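Local coordinates for putative transcriptional regulator protein (Vibrio parahaemolyticus, PDB 3ER6) that probably acts as a DNA-binding transcription regulator, this chain being its DJ-1/PfpI-like domain without the AraC-type helix-turn-helix part, at residues Arg19-Ile24 with Ile61-Thr66; Ser26-Leu31 with Ile77-Ser82; Asp91-Ala96 with Ile118-Lys123; Gly84-Ser89 with Ala139-Glu144; Gln155-Asp160 with His172-Leu177. The protein carries 1 engineered substitution. All coordinates share one frame; numbering follows the deposited sequence.

How the contacts relate
All five contacts lie in one DJ-1/PfpI-like domain, four around its mixed central sheet, while contact 1 ties helix 22-37 to the hairpin 55-57/61-64. Contacts 1 and 2 share that helix, their centres about 12 Å apart, and both reach the second subunit. Contact 5, its centre also about 12 Å from that of contact 2, meets it where Met176 packs on Ser27. Contacts 3 and 4, centres again about 12 Å apart, join through Phe119, which touches Pro86 and Phe142; on the opposite sheet face, Ile80 of contact 2 touches Val120 and Val121 of contact 3. In DJ-1/PfpI relatives the nucleophile elbow falls between strand 110-114 and helix 117-124; Ser82 and Gly84 hydrogen-bond to Thr116 there.

Contact 1 (Arg19-Ile24 with Ile61-Thr66); sequences RYFASI and ISVQPT
Phe21, just ahead of helix 22-37, drives its ring onto Ile61 and Val63 of a β-hairpin arm (strands 55-57 and 61-64) that projects from the DJ-1/PfpI-like domain. Two residues apart along the chain, Ile61 and Val63 both bring a methyl to the far end of the ring. With CG of Phe21 set between the backbone N and the carbonyl carbon (chi1 78°), the ring is thrown toward the hairpin, and its CZ leads. Val63 CG2 meets that atom obliquely at 3.7 Å and touches CE1 at 4.0 Å. Ile61 serves by length: its CG1 takes the same kind of position (chi1 62°), and the extended chi2 of 180° carries CD1 forward although CB itself does not face the ring. A flat aromatic suits a place where two branched aliphatic residues offer methyls to the same end of the ring, one in its plane and one at a slant. Leu55 of the partner strand also packs on Phe21, as does Ile25 of the second subunit; Ser62 to Gln64 pair with an antiparallel strand of that subunit, so the hairpin's sheet runs across the dimer. On the ring's CE2 side, Ile61 CD1 lies at the edge, 3.8 Å from Phe21 CZ.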
# COMPACT_ATOMS: atom_id res chain seq x y z
N ARG A 19 -7.46 10.07 -1.16
CA ARG A 19 -6.51 10.53 -0.15
C ARG A 19 -5.81 9.36 0.54
O ARG A 19 -4.64 9.49 0.97
CB ARG A 19 -7.24 11.40 0.89
CG ARG A 19 -7.94 12.70 0.33
CD ARG A 19 -6.93 13.74 -0.26
NE ARG A 19 -6.58 13.39 -1.64
CZ ARG A 19 -5.55 13.91 -2.31
NH1 ARG A 19 -5.29 13.52 -3.53
NH2 ARG A 19 -4.77 14.82 -1.74
N TYR A 20 -6.48 8.20 0.61
CA TYR A 20 -5.98 7.06 1.35
C TYR A 20 -6.49 5.82 0.68
O TYR A 20 -7.46 5.20 1.15
CB TYR A 20 -6.49 7.12 2.82
CG TYR A 20 -5.85 8.30 3.55
CD1 TYR A 20 -4.50 8.27 3.89
CD2 TYR A 20 -6.60 9.45 3.86
CE1 TYR A 20 -3.90 9.39 4.58
CE2 TYR A 20 -6.02 10.56 4.47
CZ TYR A 20 -4.71 10.53 4.85
OH TYR A 20 -4.17 11.64 5.49
N PHE A 21 -5.94 5.50 -0.48
CA PHE A 21 -6.36 4.26 -1.16
C PHE A 21 -5.24 3.23 -1.27
O PHE A 21 -5.50 2.07 -1.67
CB PHE A 21 -6.98 4.53 -2.54
CG PHE A 21 -5.97 4.82 -3.64
CD1 PHE A 21 -5.65 3.86 -4.59
CD2 PHE A 21 -5.34 6.08 -3.71
CE1 PHE A 21 -4.70 4.14 -5.61
CE2 PHE A 21 -4.42 6.35 -4.74
CZ PHE A 21 -4.09 5.37 -5.67
N ALA A 22 -4.00 3.60 -0.90
CA ALA A 22 -2.87 2.64 -1.03
C ALA A 22 -3.13 1.33 -0.35
O ALA A 22 -2.79 0.28 -0.89
CB ALA A 22 -1.58 3.20 -0.47
N SER A 23 -3.72 1.35 0.85
CA SER A 23 -3.94 0.05 1.53
C SER A 23 -4.95 -0.89 0.83
O SER A 23 -4.89 -2.14 0.99
CB SER A 23 -4.33 0.25 3.03
OG SER A 23 -5.54 1.03 3.16
N ILE A 24 -5.88 -0.32 0.08
CA ILE A 24 -6.75 -1.15 -0.77
C ILE A 24 -5.88 -1.84 -1.82
O ILE A 24 -6.00 -3.04 -2.05
CB ILE A 24 -7.82 -0.26 -1.47
CG1 ILE A 24 -8.96 0.01 -0.48
CG2 ILE A 24 -8.40 -0.92 -2.73
CD1 ILE A 24 -9.78 -1.35 -0.12
N ILE A 61 -2.26 11.88 -9.61
CA ILE A 61 -2.78 10.76 -10.41
C ILE A 61 -4.30 10.67 -10.38
O ILE A 61 -4.99 11.17 -9.44
CB ILE A 61 -2.22 9.38 -9.94
CG1 ILE A 61 -2.64 9.09 -8.47
CG2 ILE A 61 -0.71 9.37 -10.14
CD1 ILE A 61 -2.14 7.75 -7.88
N SER A 62 -4.82 10.07 -11.45
CA SER A 62 -6.23 9.77 -11.51
C SER A 62 -6.28 8.24 -11.59
O SER A 62 -5.50 7.64 -12.35
CB SER A 62 -6.80 10.31 -12.82
OG SER A 62 -8.16 10.23 -12.73
N VAL A 63 -7.22 7.64 -10.89
CA VAL A 63 -7.41 6.17 -10.87
C VAL A 63 -8.82 5.76 -11.39
O VAL A 63 -9.86 5.97 -10.74
CB VAL A 63 -7.17 5.61 -9.46
CG1 VAL A 63 -7.19 4.03 -9.48
CG2 VAL A 63 -5.75 6.05 -8.96
N GLN A 64 -8.84 5.20 -12.58
CA GLN A 64 -10.11 4.95 -13.23
C GLN A 64 -10.51 3.46 -13.10
O GLN A 64 -9.80 2.55 -13.62
CB GLN A 64 -10.00 5.32 -14.70
CG GLN A 64 -11.19 4.82 -15.53
CD GLN A 64 -12.44 5.63 -15.27
OE1 GLN A 64 -12.47 6.85 -15.50
NE2 GLN A 64 -13.49 4.98 -14.81
N PRO A 65 -11.63 3.20 -12.39
CA PRO A 65 -12.10 1.79 -12.29
C PRO A 65 -12.77 1.29 -13.55
O PRO A 65 -13.10 2.07 -14.44
CB PRO A 65 -13.17 1.82 -11.16
CG PRO A 65 -13.69 3.27 -11.15
CD PRO A 65 -12.46 4.14 -11.58
N THR A 66 -13.02 -0.02 -13.62
CA THR A 66 -13.71 -0.54 -14.77
C THR A 66 -14.90 -1.43 -14.36
O THR A 66 -15.40 -2.23 -15.15
CB THR A 66 -12.74 -1.31 -15.71
OG1 THR A 66 -12.10 -2.35 -14.98
CG2 THR A 66 -11.67 -0.33 -16.32

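Contact 2 (Ser26-Leu31 with Ile77-Ser82); sequences SSLEIL and ILIIGS
Ile79 CD1 is the point on which three residues of helix 26-31 converge: Ser27, Leu28 and Leu31. Apolar contact accounts for the whole meeting. The Leu28 and Ile79 side chains run past each other in opposite senses, Leu28 CD2 coming within 4.1 Å of Ile79 CD1. Leu31, one helical turn on from Ser27, reaches down instead and meets Ile79 end to end, its CD1 being 4.2 Å from Ile79 CD1. Ser27 offers only its CB, at 4.1 Å from Ile79 CD1; so short a residue suits the place where helix and strand backbones come nearest, the CA atoms of Ser27 and Ile79 being 8.6 Å apart. Ile79 can serve all three because CG1 stands beside the backbone N (chi1 -52°) and chi2 is extended, which lifts CD1 off the sheet toward the helix.

Polar groups are settled within the helix and beyond it. Ser27 OG bonds back to Ser23 O, which leaves its carbon for the apolar floor, while Glu29, on another side of the helix, receives Phe21 N and Ala22 N of the second subunit.

In backbone terms the helix runs nearly antiparallel to strand 77-80, at 150° and 11.1 Å between axes. Leu78 and Ile80 face helix 95-106 on the opposite side of the sheet, whereas Ile79 shares its side with Val11 and Ile114. Helices laid on both faces of a largely parallel sheet make the three-layer α/β sandwich of the DJ-1/PfpI and class I glutamine amidotransferase-like fold.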
# COMPACT_ATOMS: atom_id res chain seq x y z
N SER A 26 -2.57 -2.38 -1.78
CA SER A 26 -1.63 -3.37 -1.23
C SER A 26 -2.37 -4.68 -0.88
O SER A 26 -1.81 -5.76 -1.05
CB SER A 26 -0.87 -2.82 -0.01
OG SER A 26 -1.76 -2.52 1.04
N SER A 27 -3.62 -4.58 -0.42
CA SER A 27 -4.37 -5.76 -0.03
C SER A 27 -4.61 -6.61 -1.26
O SER A 27 -4.47 -7.81 -1.18
CB SER A 27 -5.72 -5.42 0.64
OG SER A 27 -5.51 -4.63 1.81
N LEU A 28 -4.97 -5.99 -2.40
CA LEU A 28 -5.13 -6.76 -3.62
C LEU A 28 -3.82 -7.35 -4.13
O LEU A 28 -3.80 -8.47 -4.67
CB LEU A 28 -5.78 -5.91 -4.74
CG LEU A 28 -7.21 -5.41 -4.42
CD1 LEU A 28 -7.83 -4.69 -5.61
CD2 LEU A 28 -8.15 -6.55 -3.87
N GLU A 29 -2.74 -6.59 -4.03
CA GLU A 29 -1.45 -7.14 -4.44
C GLU A 29 -1.16 -8.37 -3.62
O GLU A 29 -0.65 -9.35 -4.16
CB GLU A 29 -0.35 -6.09 -4.19
CG GLU A 29 -0.47 -4.96 -5.27
CD GLU A 29 0.53 -3.77 -5.12
OE1 GLU A 29 1.42 -3.83 -4.29
OE2 GLU A 29 0.36 -2.79 -5.88
N ILE A 30 -1.44 -8.33 -2.30
CA ILE A 30 -1.13 -9.51 -1.47
C ILE A 30 -2.07 -10.65 -1.86
O ILE A 30 -1.64 -11.77 -2.07
CB ILE A 30 -1.26 -9.20 0.08
CG1 ILE A 30 -0.19 -8.18 0.52
CG2 ILE A 30 -1.16 -10.55 0.99
CD1 ILE A 30 -0.45 -7.53 1.87
N LEU A 31 -3.37 -10.40 -1.86
CA LEU A 31 -4.31 -11.46 -2.26
C LEU A 31 -4.00 -12.11 -3.62
O LEU A 31 -4.05 -13.37 -3.73
CB LEU A 31 -5.75 -10.97 -2.17
CG LEU A 31 -6.18 -10.60 -0.72
CD1 LEU A 31 -7.61 -10.07 -0.78
CD2 LEU A 31 -6.01 -11.75 0.37
N ILE A 77 -15.53 -11.93 -0.89
CA ILE A 77 -14.91 -10.95 0.03
C ILE A 77 -15.25 -9.52 -0.43
O ILE A 77 -15.22 -9.24 -1.63
CB ILE A 77 -13.38 -11.07 0.05
CG1 ILE A 77 -12.96 -12.50 0.49
CG2 ILE A 77 -12.78 -10.02 0.98
CD1 ILE A 77 -11.48 -12.83 -0.02
N LEU A 78 -15.59 -8.66 0.54
CA LEU A 78 -15.69 -7.22 0.29
C LEU A 78 -14.63 -6.54 1.15
O LEU A 78 -14.63 -6.76 2.36
CB LEU A 78 -17.10 -6.66 0.58
CG LEU A 78 -17.25 -5.11 0.59
CD1 LEU A 78 -17.17 -4.48 -0.83
CD2 LEU A 78 -18.53 -4.59 1.30
N ILE A 79 -13.75 -5.73 0.56
CA ILE A 79 -12.85 -4.90 1.36
C ILE A 79 -13.37 -3.46 1.37
O ILE A 79 -13.71 -2.90 0.33
CB ILE A 79 -11.40 -4.92 0.80
CG1 ILE A 79 -10.98 -6.37 0.63
CG2 ILE A 79 -10.41 -4.11 1.72
CD1 ILE A 79 -9.64 -6.51 -0.01
N ILE A 80 -13.46 -2.90 2.57
CA ILE A 80 -13.84 -1.52 2.69
C ILE A 80 -12.60 -0.79 3.13
O ILE A 80 -12.09 -0.97 4.27
CB ILE A 80 -14.95 -1.34 3.73
CG1 ILE A 80 -16.20 -2.18 3.34
CG2 ILE A 80 -15.24 0.14 3.97
CD1 ILE A 80 -17.20 -2.22 4.54
N GLY A 81 -12.08 0.04 2.22
CA GLY A 81 -10.86 0.82 2.57
C GLY A 81 -11.08 2.06 3.45
O GLY A 81 -12.19 2.34 3.92
N SER A 82 -10.00 2.83 3.63
CA SER A 82 -9.99 4.08 4.38
C SER A 82 -11.04 5.09 3.92
O SER A 82 -11.32 5.26 2.71
CB SER A 82 -8.60 4.74 4.28
OG SER A 82 -8.55 5.83 5.16

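Contact 3 (Asp91-Ala96 with Ile118-Lys123); sequences DKIDPA and IFVVAK. Engineered in segment 91-96: Lys92 (natural residue Asn).
A small, mainly apolar contact, with a looser charged fringe, joins Ile93 and Asp91 of the loop leading into helix 95-106 to Val120 and Lys123 of helix 117-124. Both helices belong to the α/β sandwich of the DJ-1/PfpI-like domain, where helix 117-124 follows strand 110-114; in relatives the turn between them carries the nucleophile elbow, although no catalytic role is established here.

The apolar part is a single methyl meeting. Ile93 CD1 comes to 3.9 Å from Val120 CG2, the two side chains crossing at a slant. Ile93 keeps chi2 extended (178°), which takes CD1 the full length of the residue toward the helix, and Val120, branched at CB, presents CG2 from beside its own backbone N. A long residue from the loop and a short one from the helix bridge a CA separation of 9.0 Å. Phe98, on the first turn of helix 95-106, touches Ile93, Val120 and Lys123 and so lies against the same seam.

At the solvent-facing rim, Asp91 OD1 is 4.5 Å from Lys123 CE and 4.9 Å from Lys123 NZ. That is too long for a salt bridge, yet opposite charges at this range could still attract weakly. The extended aliphatic chain of Lys123 is what carries the amine to the rim.

Asp94 starts helix 95-106 as its N-cap, with Pro95 in the first turn, where a residue lacking an N-H costs nothing. Asp94 OD1 accepts from Ala96 N at 3.1 Å, met from well above the carboxylate plane.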
# COMPACT_ATOMS: atom_id res chain seq x y z
N ASP A 91 -20.54 10.80 7.26
CA ASP A 91 -21.93 11.18 7.10
C ASP A 91 -22.26 11.49 5.66
O ASP A 91 -23.43 11.65 5.32
CB ASP A 91 -22.31 12.40 7.98
CG ASP A 91 -22.45 12.01 9.46
OD1 ASP A 91 -22.40 10.78 9.79
OD2 ASP A 91 -22.60 12.94 10.30
N LYS A 92 -21.24 11.58 4.82
CA LYS A 92 -21.43 11.91 3.42
C LYS A 92 -21.55 10.66 2.53
O LYS A 92 -21.82 10.76 1.33
CB LYS A 92 -20.31 12.82 2.90
CG LYS A 92 -20.14 14.11 3.69
CD LYS A 92 -18.91 14.88 3.18
CE LYS A 92 -19.31 16.18 2.47
NZ LYS A 92 -19.35 16.04 0.96
N ILE A 93 -21.38 9.48 3.13
CA ILE A 93 -21.41 8.26 2.35
C ILE A 93 -22.83 7.97 1.88
O ILE A 93 -23.77 8.03 2.65
CB ILE A 93 -20.88 7.06 3.18
CG1 ILE A 93 -19.38 7.26 3.44
CG2 ILE A 93 -21.12 5.71 2.44
CD1 ILE A 93 -18.76 6.16 4.29
N ASP A 94 -22.98 7.67 0.59
CA ASP A 94 -24.27 7.34 0.01
C ASP A 94 -24.99 6.27 0.85
O ASP A 94 -24.48 5.19 1.05
CB ASP A 94 -23.98 6.82 -1.42
CG ASP A 94 -25.21 6.62 -2.26
OD1 ASP A 94 -26.35 6.70 -1.76
OD2 ASP A 94 -24.98 6.30 -3.45
N PRO A 95 -26.21 6.55 1.30
CA PRO A 95 -26.98 5.51 2.04
C PRO A 95 -27.19 4.21 1.27
O PRO A 95 -27.28 3.13 1.88
CB PRO A 95 -28.34 6.16 2.26
CG PRO A 95 -28.30 7.50 1.61
CD PRO A 95 -26.88 7.86 1.30
N ALA A 96 -27.35 4.30 -0.04
CA ALA A 96 -27.49 3.10 -0.86
C ALA A 96 -26.25 2.20 -0.77
O ALA A 96 -26.33 0.98 -0.90
CB ALA A 96 -27.79 3.45 -2.29
N ILE A 118 -13.04 0.81 9.18
CA ILE A 118 -13.65 0.25 10.41
C ILE A 118 -14.87 1.10 10.91
O ILE A 118 -15.87 0.53 11.39
CB ILE A 118 -12.60 -0.04 11.54
CG1 ILE A 118 -11.64 -1.14 11.07
CG2 ILE A 118 -13.34 -0.47 12.89
CD1 ILE A 118 -10.33 -1.16 11.79
N PHE A 119 -14.81 2.42 10.73
CA PHE A 119 -15.89 3.30 11.13
C PHE A 119 -17.14 2.96 10.30
O PHE A 119 -18.28 3.10 10.79
CB PHE A 119 -15.53 4.79 10.91
CG PHE A 119 -14.61 5.36 11.96
CD1 PHE A 119 -13.29 4.93 12.08
CD2 PHE A 119 -15.08 6.36 12.84
CE1 PHE A 119 -12.45 5.48 13.05
CE2 PHE A 119 -14.24 6.88 13.82
CZ PHE A 119 -12.93 6.45 13.91
N VAL A 120 -16.95 2.58 9.03
CA VAL A 120 -18.07 2.18 8.16
C VAL A 120 -18.77 0.90 8.68
O VAL A 120 -20.02 0.85 8.83
CB VAL A 120 -17.62 1.95 6.69
CG1 VAL A 120 -18.82 1.57 5.81
CG2 VAL A 120 -16.91 3.22 6.13
N VAL A 121 -17.99 -0.12 9.00
CA VAL A 121 -18.63 -1.35 9.53
C VAL A 121 -19.26 -1.07 10.95
O VAL A 121 -20.31 -1.62 11.27
CB VAL A 121 -17.67 -2.58 9.57
CG1 VAL A 121 -17.18 -2.91 8.18
CG2 VAL A 121 -16.52 -2.32 10.48
N ALA A 122 -18.64 -0.20 11.76
CA ALA A 122 -19.25 0.20 13.06
C ALA A 122 -20.62 0.81 12.83
O ALA A 122 -21.61 0.32 13.38
CB ALA A 122 -18.35 1.15 13.87
N LYS A 123 -20.66 1.86 12.01
CA LYS A 123 -21.90 2.52 11.65
C LYS A 123 -22.96 1.56 11.11
O LYS A 123 -24.13 1.66 11.45
CB LYS A 123 -21.65 3.63 10.63
CG LYS A 123 -22.90 4.43 10.32
CD LYS A 123 -22.51 5.67 9.54
CE LYS A 123 -23.71 6.55 9.27
NZ LYS A 123 -24.66 6.49 10.45

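Contact 4 (Gly84-Ser89 with Ala139-Glu144); sequences GDPLES and AHLFGE
The single turn of helix 86-89 faces helix 136-145, Leu87 and Leu141 being the nearest backbone pair with CA atoms 8.1 Å apart. Both belong to the helical outskirts of the DJ-1/PfpI-like α/β domain. The chain enters the short helix through Gly84, whose positive phi (65°) is easily taken by glycine, and Asp85 then occupies the N-cap.

Leu141 carries the contact. Extended at chi1 (180°), it stands out from its helix with the two methyls dividing the work. CD2 lies against the Pro86 ring, 3.9 Å from Pro86 CD and almost equally near CB and CG, so the methyl covers a stretch of ring and not one atom. CD1 turns to the neighbouring residue and is 3.6 Å from Leu87 CD1, the closest approach here. Leu87 makes it with an unusual chi1 of -146°, an exposed residue whose CD1 still reaches the other helix. Proline fits the first helical turn, which needs no N-H, and gives a rigid, compact apolar ring; Phe119 of helix 117-124 and Phe138 of helix 136-145 also touch it.

Asp85 crosses Leu141 at about a right angle, its OD1 3.9 Å from Leu141 CD2, a van der Waals contact. The same oxygen is used for capping: Leu87 N donates to Asp85 OD1 over 2.9 Å, approaching from above the carboxylate plane.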
# COMPACT_ATOMS: atom_id res chain seq x y z
N GLY A 84 -10.51 8.15 5.24
CA GLY A 84 -9.78 9.34 5.74
C GLY A 84 -10.35 9.77 7.10
O GLY A 84 -10.64 8.94 7.94
N ASP A 85 -10.55 11.06 7.29
CA ASP A 85 -11.07 11.55 8.54
C ASP A 85 -12.57 11.35 8.58
O ASP A 85 -13.32 12.00 7.83
CB ASP A 85 -10.74 13.03 8.70
CG ASP A 85 -11.26 13.62 10.03
OD1 ASP A 85 -11.96 12.97 10.85
OD2 ASP A 85 -10.96 14.80 10.22
N PRO A 86 -13.01 10.47 9.48
CA PRO A 86 -14.44 10.10 9.51
C PRO A 86 -15.33 11.31 9.78
O PRO A 86 -16.49 11.35 9.37
CB PRO A 86 -14.53 9.06 10.62
CG PRO A 86 -13.09 8.47 10.71
CD PRO A 86 -12.18 9.67 10.40
N LEU A 87 -14.77 12.30 10.47
CA LEU A 87 -15.58 13.45 10.89
C LEU A 87 -15.95 14.18 9.62
O LEU A 87 -17.03 14.76 9.50
CB LEU A 87 -14.74 14.33 11.81
CG LEU A 87 -15.50 15.03 12.93
CD1 LEU A 87 -16.43 14.04 13.65
CD2 LEU A 87 -14.53 15.69 13.88
N GLU A 88 -15.05 14.14 8.65
CA GLU A 88 -15.26 14.72 7.33
C GLU A 88 -16.24 13.87 6.49
O GLU A 88 -17.22 14.38 5.91
CB GLU A 88 -13.91 14.67 6.63
CG GLU A 88 -13.68 15.74 5.61
CD GLU A 88 -14.79 15.81 4.57
OE1 GLU A 88 -15.49 14.80 4.36
OE2 GLU A 88 -14.93 16.90 3.92
N SER A 89 -16.01 12.55 6.46
CA SER A 89 -16.57 11.76 5.36
C SER A 89 -17.73 10.88 5.75
O SER A 89 -18.53 10.49 4.91
CB SER A 89 -15.46 10.88 4.82
OG SER A 89 -14.99 10.03 5.85
N ALA A 139 -8.49 6.65 17.51
CA ALA A 139 -9.18 5.91 18.57
C ALA A 139 -10.12 6.79 19.42
O ALA A 139 -11.23 6.35 19.81
CB ALA A 139 -8.20 5.17 19.51
N HIS A 140 -9.68 8.02 19.70
CA HIS A 140 -10.56 8.94 20.44
C HIS A 140 -11.89 9.17 19.71
O HIS A 140 -12.97 9.05 20.28
CB HIS A 140 -9.87 10.28 20.69
CG HIS A 140 -10.74 11.23 21.45
ND1 HIS A 140 -10.97 11.11 22.81
CD2 HIS A 140 -11.51 12.27 21.03
CE1 HIS A 140 -11.81 12.06 23.20
NE2 HIS A 140 -12.15 12.77 22.14
N LEU A 141 -11.81 9.52 18.43
CA LEU A 141 -13.01 9.78 17.65
C LEU A 141 -13.91 8.56 17.62
O LEU A 141 -15.13 8.68 17.82
CB LEU A 141 -12.65 10.25 16.23
CG LEU A 141 -13.82 10.56 15.29
CD1 LEU A 141 -14.68 11.72 15.83
CD2 LEU A 141 -13.30 10.93 13.90
N PHE A 142 -13.34 7.38 17.37
CA PHE A 142 -14.14 6.15 17.39
C PHE A 142 -14.88 6.05 18.74
O PHE A 142 -16.06 5.68 18.80
CB PHE A 142 -13.26 4.93 17.25
CG PHE A 142 -14.03 3.68 16.93
CD1 PHE A 142 -14.27 3.33 15.61
CD2 PHE A 142 -14.51 2.87 17.96
CE1 PHE A 142 -14.99 2.18 15.31
CE2 PHE A 142 -15.22 1.71 17.66
CZ PHE A 142 -15.46 1.38 16.30
N GLY A 143 -14.18 6.36 19.83
CA GLY A 143 -14.83 6.39 21.15
C GLY A 143 -15.97 7.39 21.27
O GLY A 143 -16.98 7.12 21.90
N GLU A 144 -15.82 8.56 20.66
CA GLU A 144 -16.89 9.57 20.66
C GLU A 144 -18.10 9.12 19.85
O GLU A 144 -19.24 9.23 20.30
CB GLU A 144 -16.36 10.89 20.11
CG GLU A 144 -15.17 11.43 20.90
CD GLU A 144 -15.48 11.66 22.39
OE1 GLU A 144 -15.74 12.83 22.76
OE2 GLU A 144 -15.46 10.69 23.21

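Contact 5 (Gln155-Asp160 with His172-Leu177); sequences QKALID and HSSVML
Strand 157-160, the outermost strand of the central sheet at this end, touches the first turn of helix 173-184 through Ala157, which meets Ser174 and Val175. Ala157 CB points at the helix and lies 3.5 Å from Ser174 OG, a van der Waals contact of hydroxyl oxygen with methyl, and 3.9 Å from Val175 CG2, touching two consecutive residues. A methyl suits the site because the backbones are close, with 6.9 Å between the CA atoms of Ala157 and Val175. Ser174 turns its hydroxyl to a place between its backbone N and carbonyl carbon (chi1 75°), which brings OG over the alanine at the more open rim of the contact. Val175 uses CG2, the branch beside its own N, from the buried side.

In the DJ-1/PfpI-like α/β fold this strand pairs antiparallel with 163-166, in a sheet whose other strands are parallel, and the helix comes back over the hairpin. Val175 accordingly also packs on Tyr164 and Ser166 of the second hairpin strand and on Val112 farther in. His172 sits at the N-cap position, and its two ring nitrogens are engaged with Ser166 OG and Pro169 O.

Ahead of the strand, Gln155 folds back on the chain: its NE2 donates to Ala157 O at 3.0 Å, a nearly straight bond (165°) in the plane of the glutamine amide, with the donor tilted modestly from the carbonyl plane.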
# COMPACT_ATOMS: atom_id res chain seq x y z
N GLN A 155 -4.91 -5.07 20.53
CA GLN A 155 -4.94 -5.81 19.29
C GLN A 155 -4.90 -4.86 18.09
O GLN A 155 -5.40 -3.73 18.18
CB GLN A 155 -6.24 -6.58 19.18
CG GLN A 155 -6.30 -7.79 20.01
CD GLN A 155 -7.72 -8.23 20.16
OE1 GLN A 155 -8.22 -8.32 21.28
NE2 GLN A 155 -8.42 -8.44 19.04
N LYS A 156 -4.35 -5.32 16.96
CA LYS A 156 -4.27 -4.47 15.75
C LYS A 156 -5.28 -5.02 14.77
O LYS A 156 -5.48 -4.46 13.67
CB LYS A 156 -2.88 -4.57 15.09
CG LYS A 156 -1.69 -3.87 15.83
CD LYS A 156 -0.34 -4.49 15.35
CE LYS A 156 0.91 -3.55 15.29
NZ LYS A 156 1.27 -2.71 16.47
N ALA A 157 -5.83 -6.18 15.10
CA ALA A 157 -6.80 -6.82 14.24
C ALA A 157 -7.82 -7.58 15.09
O ALA A 157 -7.53 -7.97 16.25
CB ALA A 157 -6.12 -7.74 13.24
N LEU A 158 -8.98 -7.85 14.52
CA LEU A 158 -10.05 -8.60 15.25
C LEU A 158 -10.97 -9.25 14.26
O LEU A 158 -11.31 -8.62 13.23
CB LEU A 158 -10.87 -7.60 16.09
CG LEU A 158 -12.12 -8.01 16.88
CD1 LEU A 158 -12.25 -7.05 18.07
CD2 LEU A 158 -13.40 -7.97 16.06
N ILE A 159 -11.40 -10.48 14.55
CA ILE A 159 -12.35 -11.16 13.70
C ILE A 159 -13.63 -11.52 14.50
O ILE A 159 -13.56 -12.05 15.60
CB ILE A 159 -11.73 -12.40 13.11
CG1 ILE A 159 -10.42 -12.01 12.37
CG2 ILE A 159 -12.77 -13.14 12.22
CD1 ILE A 159 -9.64 -13.23 11.84
N ASP A 160 -14.78 -11.18 13.95
CA ASP A 160 -16.06 -11.37 14.63
C ASP A 160 -16.98 -11.94 13.57
O ASP A 160 -17.54 -11.22 12.70
CB ASP A 160 -16.56 -10.02 15.14
CG ASP A 160 -17.91 -10.10 15.89
OD1 ASP A 160 -18.49 -11.19 16.02
OD2 ASP A 160 -18.36 -9.05 16.36
N HIS A 172 -1.54 -4.90 7.12
CA HIS A 172 -2.76 -5.71 7.24
C HIS A 172 -2.48 -7.19 7.06
O HIS A 172 -3.34 -7.96 6.60
CB HIS A 172 -3.79 -5.20 6.21
CG HIS A 172 -4.08 -3.75 6.39
ND1 HIS A 172 -4.85 -3.28 7.42
CD2 HIS A 172 -3.64 -2.66 5.72
CE1 HIS A 172 -4.91 -1.96 7.36
NE2 HIS A 172 -4.18 -1.56 6.34
N SER A 173 -1.25 -7.58 7.39
CA SER A 173 -0.76 -8.95 7.18
C SER A 173 -1.58 -9.97 7.92
O SER A 173 -1.93 -11.02 7.34
CB SER A 173 0.71 -9.09 7.67
OG SER A 173 1.49 -8.18 6.95
N SER A 174 -1.89 -9.73 9.20
CA SER A 174 -2.54 -10.80 9.91
C SER A 174 -3.91 -11.12 9.29
O SER A 174 -4.24 -12.30 9.09
CB SER A 174 -2.59 -10.62 11.43
OG SER A 174 -3.56 -9.65 11.76
N VAL A 175 -4.69 -10.09 8.96
CA VAL A 175 -6.00 -10.35 8.33
C VAL A 175 -5.90 -10.97 6.94
O VAL A 175 -6.59 -11.94 6.62
CB VAL A 175 -6.92 -9.06 8.32
CG1 VAL A 175 -8.03 -9.23 7.37
CG2 VAL A 175 -7.48 -8.79 9.75
N MET A 176 -5.05 -10.38 6.09
CA MET A 176 -4.93 -10.85 4.71
C MET A 176 -4.46 -12.34 4.69
O MET A 176 -4.99 -13.17 3.94
CB MET A 176 -3.99 -9.91 3.92
CG MET A 176 -4.71 -8.60 3.40
SD MET A 176 -6.46 -8.49 2.92
CE MET A 176 -6.94 -6.90 3.64
N LEU A 177 -3.51 -12.68 5.55
CA LEU A 177 -3.02 -14.07 5.63
C LEU A 177 -4.06 -15.03 6.19
O LEU A 177 -4.14 -16.18 5.79
CB LEU A 177 -1.73 -14.19 6.45
CG LEU A 177 -0.55 -13.44 5.84
CD1 LEU A 177 0.62 -13.58 6.79
CD2 LEU A 177 -0.20 -13.95 4.42